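Local coordinates for methyltransferase (Streptomyces avermitilis, PDB 3GIW), which probably acts as an S-adenosylmethionine-dependent methyltransferase with a Rossmann-type fold, although its methyl acceptor is unknown, at residues S21-I27 / Y38-A44; T87-T91 / I116-L120. All coordinates share one frame; numbering follows the deposited sequence.

Contact 1: S21-I27 / Y38-A44; sequences SAHSARI and YPADKEA
Asp-41 and His-23 join the starts of two helices, 24-31 and 39-51, in the N-terminal part of a Rossmann-type methyltransferase, and show how one carboxylate can serve two helix N-caps. Across the contact, the backbone N of the N-cap residue His-23 donates to Asp-41 OD1 at 2.9 Å, nearly straight at 166°. Within its own helix Asp-41 is the N3 residue, and its carboxylate takes the N-H of the N-cap residue as in one half of a capping box: Tyr-38 N reaches the anti lone pair of OD2 at 2.9 Å. With chi1 at -56°, CG stands anti to the carbonyl carbon, which folds the carboxylate back towards Tyr-38.

A single water donates to Ser-21 O and Asp-41 OD2 while accepting from Arg-26 NH1. It bridges the guanidinium and the carboxylate, whose charged atoms do not touch (Arg-26 NH1 to Asp-41 OD2 4.8 Å). Arg-26 NH2 makes a salt bridge to Asp-114 and a hydrogen bond to Ile-17 O, and one guanidinium face lies over the His-23 ring.

Among the van der Waals contacts, Arg-26 CB lies 3.4 Å from Asp-41 OD2, and Ala-40 CB packs 3.7 Å from Ser-21 C. One turn further along helix 39-51 the contact turns apolar: Ala-44 CB touches Ala-22 CB at 4.0 Å and Ile-27 CD1 at 3.7 Å.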
loop_
_atom_site.group_PDB
_atom_site.type_symbol
_atom_site.label_atom_id
_atom_site.label_comp_id
_atom_site.label_asym_id
_atom_site.label_seq_id
_atom_site.Cartn_x
_atom_site.Cartn_y
_atom_site.Cartn_z
ATOM N N SER A 21 -11.160 10.107 -16.885
ATOM C CA SER A 21 -11.614 10.103 -15.494
ATOM C C SER A 21 -10.429 9.929 -14.555
ATOM O O SER A 21 -9.412 9.352 -14.919
ATOM C CB SER A 21 -12.648 9.005 -15.264
ATOM O OG SER A 21 -12.051 7.724 -15.328
ATOM N N ALA A 22 -10.567 10.460 -13.341
ATOM C CA ALA A 22 -9.499 10.366 -12.327
ATOM C C ALA A 22 -9.392 8.936 -11.797
ATOM O O ALA A 22 -10.409 8.227 -11.648
ATOM C CB ALA A 22 -9.755 11.341 -11.178
ATOM N N HIS A 23 -8.154 8.513 -11.518
ATOM C CA HIS A 23 -7.865 7.225 -10.907
ATOM C C HIS A 23 -6.976 7.405 -9.676
ATOM O O HIS A 23 -6.027 8.178 -9.699
ATOM C CB HIS A 23 -7.139 6.258 -11.874
ATOM C CG HIS A 23 -7.954 5.818 -13.060
ATOM N ND1 HIS A 23 -8.355 6.666 -14.073
ATOM C CD2 HIS A 23 -8.381 4.586 -13.418
ATOM C CE1 HIS A 23 -9.030 5.979 -14.980
ATOM N NE2 HIS A 23 -9.052 4.712 -14.614
ATOM N N SER A 24 -7.242 6.641 -8.633
ATOM C CA SER A 24 -6.559 6.865 -7.358
ATOM C C SER A 24 -5.011 6.781 -7.469
ATOM O O SER A 24 -4.282 7.606 -6.877
ATOM C CB SER A 24 -7.076 5.939 -6.244
ATOM O OG SER A 24 -6.887 4.587 -6.542
ATOM N N ALA A 25 -4.476 5.794 -8.192
ATOM C CA ALA A 25 -3.023 5.640 -8.264
ATOM C C ALA A 25 -2.369 6.818 -8.952
ATOM O O ALA A 25 -1.234 7.198 -8.652
ATOM C CB ALA A 25 -2.684 4.364 -9.006
ATOM N N ARG A 26 -3.062 7.361 -9.950
ATOM C CA ARG A 26 -2.571 8.478 -10.739
ATOM C C ARG A 26 -2.648 9.811 -9.976
ATOM O O ARG A 26 -1.754 10.656 -10.098
ATOM C CB ARG A 26 -3.349 8.571 -12.073
ATOM C CG ARG A 26 -3.313 7.264 -12.901
ATOM C CD ARG A 26 -4.247 7.302 -14.098
ATOM N NE ARG A 26 -4.659 5.936 -14.482
ATOM C CZ ARG A 26 -5.407 5.678 -15.561
ATOM N NH1 ARG A 26 -5.836 6.687 -16.321
ATOM N NH2 ARG A 26 -5.724 4.428 -15.867
ATOM N N ILE A 27 -3.717 10.004 -9.192
ATOM C CA ILE A 27 -3.761 11.172 -8.294
ATOM C C ILE A 27 -2.587 11.127 -7.314
ATOM O O ILE A 27 -1.908 12.140 -7.083
ATOM C CB ILE A 27 -5.103 11.205 -7.491
ATOM C CG1 ILE A 27 -6.292 11.462 -8.426
ATOM C CG2 ILE A 27 -5.046 12.254 -6.365
ATOM C CD1 ILE A 27 -7.664 11.166 -7.804
ATOM N N TYR A 38 -2.970 12.181 -15.820
ATOM C CA TYR A 38 -3.637 12.906 -16.886
ATOM C C TYR A 38 -4.355 14.121 -16.297
ATOM O O TYR A 38 -4.465 14.247 -15.074
ATOM C CB TYR A 38 -4.605 11.949 -17.600
ATOM C CG TYR A 38 -3.850 10.839 -18.302
ATOM C CD1 TYR A 38 -3.192 11.077 -19.493
ATOM C CD2 TYR A 38 -3.748 9.568 -17.751
ATOM C CE1 TYR A 38 -2.461 10.080 -20.128
ATOM C CE2 TYR A 38 -3.026 8.567 -18.385
ATOM C CZ TYR A 38 -2.401 8.826 -19.578
ATOM O OH TYR A 38 -1.664 7.850 -20.231
ATOM N N PRO A 39 -4.805 15.050 -17.145
ATOM C CA PRO A 39 -5.491 16.229 -16.620
ATOM C C PRO A 39 -6.611 15.954 -15.603
ATOM O O PRO A 39 -6.752 16.717 -14.633
ATOM C CB PRO A 39 -6.023 16.918 -17.898
ATOM C CG PRO A 39 -5.070 16.494 -18.961
ATOM C CD PRO A 39 -4.663 15.092 -18.620
ATOM N N ALA A 40 -7.418 14.914 -15.807
ATOM C CA ALA A 40 -8.466 14.569 -14.815
ATOM C C ALA A 40 -7.887 14.281 -13.412
ATOM O O ALA A 40 -8.514 14.605 -12.389
ATOM C CB ALA A 40 -9.304 13.406 -15.284
ATOM N N ASP A 41 -6.703 13.668 -13.370
ATOM C CA ASP A 41 -6.022 13.372 -12.091
ATOM C C ASP A 41 -5.483 14.629 -11.418
ATOM O O ASP A 41 -5.593 14.811 -10.202
ATOM C CB ASP A 41 -4.896 12.382 -12.326
ATOM C CG ASP A 41 -5.366 11.120 -12.992
ATOM O OD1 ASP A 41 -6.259 10.447 -12.430
ATOM O OD2 ASP A 41 -4.807 10.840 -14.084
ATOM N N LYS A 42 -4.886 15.519 -12.203
ATOM C CA LYS A 42 -4.448 16.828 -11.689
ATOM C C LYS A 42 -5.621 17.654 -11.132
ATOM O O LYS A 42 -5.521 18.282 -10.080
ATOM C CB LYS A 42 -3.744 17.619 -12.798
ATOM C CG LYS A 42 -3.400 19.040 -12.411
ATOM C CD LYS A 42 -2.507 19.648 -13.490
ATOM C CE LYS A 42 -1.771 20.866 -13.007
ATOM N NZ LYS A 42 -2.615 21.869 -12.368
ATOM N N GLU A 43 -6.747 17.669 -11.842
ATOM C CA GLU A 43 -7.890 18.457 -11.406
ATOM C C GLU A 43 -8.400 17.938 -10.059
ATOM O O GLU A 43 -8.726 18.727 -9.155
ATOM C CB GLU A 43 -9.004 18.389 -12.448
ATOM C CG GLU A 43 -10.252 19.263 -12.162
ATOM C CD GLU A 43 -11.291 18.619 -11.247
ATOM O OE1 GLU A 43 -11.342 17.379 -11.116
ATOM O OE2 GLU A 43 -12.089 19.378 -10.655
ATOM N N ALA A 44 -8.498 16.614 -9.934
ATOM C CA ALA A 44 -8.871 15.979 -8.667
ATOM C C ALA A 44 -7.877 16.313 -7.553
ATOM O O ALA A 44 -8.287 16.765 -6.471
ATOM C CB ALA A 44 -9.008 14.466 -8.861
HETATM O O HOH W 1 -6.567 9.266 -15.662
#

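Contact 2: T87-T91 / I116-L120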
loop_
_atom_site.group_PDB
_atom_site.type_symbol
_atom_site.label_atom_id
_atom_site.label_comp_id
_atom_site.label_asym_id
_atom_site.label_seq_id
_atom_site.Cartn_x
_atom_site.Cartn_y
_atom_site.Cartn_z
ATOM N N THR A 87 -0.179 -2.136 -5.881
ATOM C CA THR A 87 1.158 -1.580 -6.060
ATOM C C THR A 87 1.188 -0.078 -6.466
ATOM O O THR A 87 2.065 0.694 -6.000
ATOM C CB THR A 87 1.916 -2.415 -7.098
ATOM O OG1 THR A 87 2.063 -3.745 -6.570
ATOM C CG2 THR A 87 3.333 -1.789 -7.446
ATOM N N GLY A 88 0.268 0.311 -7.310
ATOM C CA GLY A 88 0.221 1.690 -7.785
ATOM C C GLY A 88 1.299 1.953 -8.833
ATOM O O GLY A 88 1.941 1.037 -9.349
ATOM N N ILE A 89 1.526 3.224 -9.121
ATOM C CA ILE A 89 2.509 3.653 -10.128
ATOM C C ILE A 89 3.920 3.370 -9.612
ATOM O O ILE A 89 4.261 3.804 -8.501
ATOM C CB ILE A 89 2.401 5.194 -10.411
ATOM C CG1 ILE A 89 0.978 5.634 -10.825
ATOM C CG2 ILE A 89 3.430 5.600 -11.450
ATOM C CD1 ILE A 89 0.382 4.853 -12.002
ATOM N N PRO A 90 4.777 2.685 -10.396
ATOM C CA PRO A 90 6.164 2.485 -9.965
ATOM C C PRO A 90 6.843 3.810 -9.608
ATOM O O PRO A 90 6.724 4.795 -10.341
ATOM C CB PRO A 90 6.808 1.820 -11.190
ATOM C CG PRO A 90 5.742 1.123 -11.792
ATOM C CD PRO A 90 4.533 2.011 -11.670
ATOM N N THR A 91 7.538 3.831 -8.482
ATOM C CA THR A 91 8.212 5.016 -7.968
ATOM C C THR A 91 9.473 4.582 -7.222
ATOM O O THR A 91 9.440 3.672 -6.412
ATOM C CB THR A 91 7.317 5.801 -6.989
ATOM O OG1 THR A 91 6.008 5.953 -7.554
ATOM C CG2 THR A 91 7.932 7.167 -6.667
ATOM N N ILE A 116 -3.034 1.292 -16.235
ATOM C CA ILE A 116 -1.788 2.053 -16.459
ATOM C C ILE A 116 -0.568 1.351 -15.820
ATOM O O ILE A 116 0.575 1.431 -16.307
ATOM C CB ILE A 116 -1.907 3.499 -15.931
ATOM C CG1 ILE A 116 -0.859 4.400 -16.602
ATOM C CG2 ILE A 116 -1.782 3.577 -14.378
ATOM C CD1 ILE A 116 -1.009 5.894 -16.258
ATOM N N VAL A 117 -0.786 0.622 -14.715
ATOM C CA VAL A 117 0.351 -0.038 -14.048
ATOM C C VAL A 117 0.982 -1.091 -14.984
ATOM O O VAL A 117 2.210 -1.194 -15.112
ATOM C CB VAL A 117 -0.017 -0.592 -12.631
ATOM C CG1 VAL A 117 1.225 -1.221 -11.956
ATOM C CG2 VAL A 117 -0.578 0.552 -11.779
ATOM N N LEU A 118 0.147 -1.877 -15.651
ATOM C CA LEU A 118 0.648 -2.841 -16.630
ATOM C C LEU A 118 1.556 -2.136 -17.669
ATOM O O LEU A 118 2.615 -2.638 -17.979
ATOM C CB LEU A 118 -0.508 -3.565 -17.328
ATOM C CG LEU A 118 -0.063 -4.639 -18.342
ATOM C CD1 LEU A 118 0.791 -5.750 -17.706
ATOM C CD2 LEU A 118 -1.288 -5.207 -19.070
ATOM N N THR A 119 1.143 -0.964 -18.153
ATOM C CA THR A 119 1.976 -0.253 -19.146
ATOM C C THR A 119 3.341 0.171 -18.622
ATOM O O THR A 119 4.264 0.402 -19.423
ATOM C CB THR A 119 1.277 0.994 -19.738
ATOM O OG1 THR A 119 1.276 2.085 -18.808
ATOM C CG2 THR A 119 -0.160 0.648 -20.194
ATOM N N LEU A 120 3.453 0.292 -17.299
ATOM C CA LEU A 120 4.659 0.730 -16.601
ATOM C C LEU A 120 5.383 -0.438 -15.925
ATOM O O LEU A 120 6.272 -0.231 -15.106
ATOM C CB LEU A 120 4.295 1.810 -15.575
ATOM C CG LEU A 120 3.735 3.083 -16.197
ATOM C CD1 LEU A 120 3.007 3.939 -15.166
ATOM C CD2 LEU A 120 4.864 3.866 -16.808
#
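Val-117 packs against the backbone of Gly-88 in the glycine-containing loop that follows the first strand, 81-85, of the Rossmann-type sheet, a region that lines the cofactor site in class I methyltransferases. The isopropyl group straddles the carbonyl: CG1 and CG2 of Val-117 each lie 3.5 Å from Gly-88 O. Its chi1 of -178° sets CG1 anti to the backbone N and CG2 anti to the carbonyl carbon, a rotamer that points both methyls at the loop. The same loop is tied to the next strand, since Gly-88 N donates to Asp-112, a residue that binds S-adenosyl-L-homocysteine when that ligand is present, and Val-117 also rests on Asp-112.

Ile-89 faces the short helix 115-119 with two branches. Its CD1 heads for Ile-116 CG2, but the side chain has two deposited conformers and the tightness of this approach is doubtful. The other branch, CG2, meets Leu-120 CD1 at 4.1 Å.

Leu-120, three residues on from Val-117, also turns to the proline: its CB meets the CD-CG side of the Pro-90 ring, 3.9 Å from CD. The proline covers main chain as well, for Pro-90 CG comes within 3.6 Å of Leu-120 O.

Contact 1 closes in the sequence before contact 2 opens, and their centres lie about 14 Å apart. The first joins two N-terminal helices that precede the sheet, the second the loop after strand 81-85 and the helix after strand 107-112, at the C-terminal ends of these adjacent parallel strands. They meet directly: Ile-116 receives Arg-26 NE at its CG2, 3.7 Å away, and Tyr-38 CE2 at its CD1, 4.0 Å away, while Ala-25 CB rests 4.1 Å from Gly-88 CA. The N-terminal helices thus pack against the cofactor-binding end of the sheet, consistent with S-adenosyl-L-homocysteine being bound by both Tyr-28 of helix 24-31 and Asp-112 of strand 107-112.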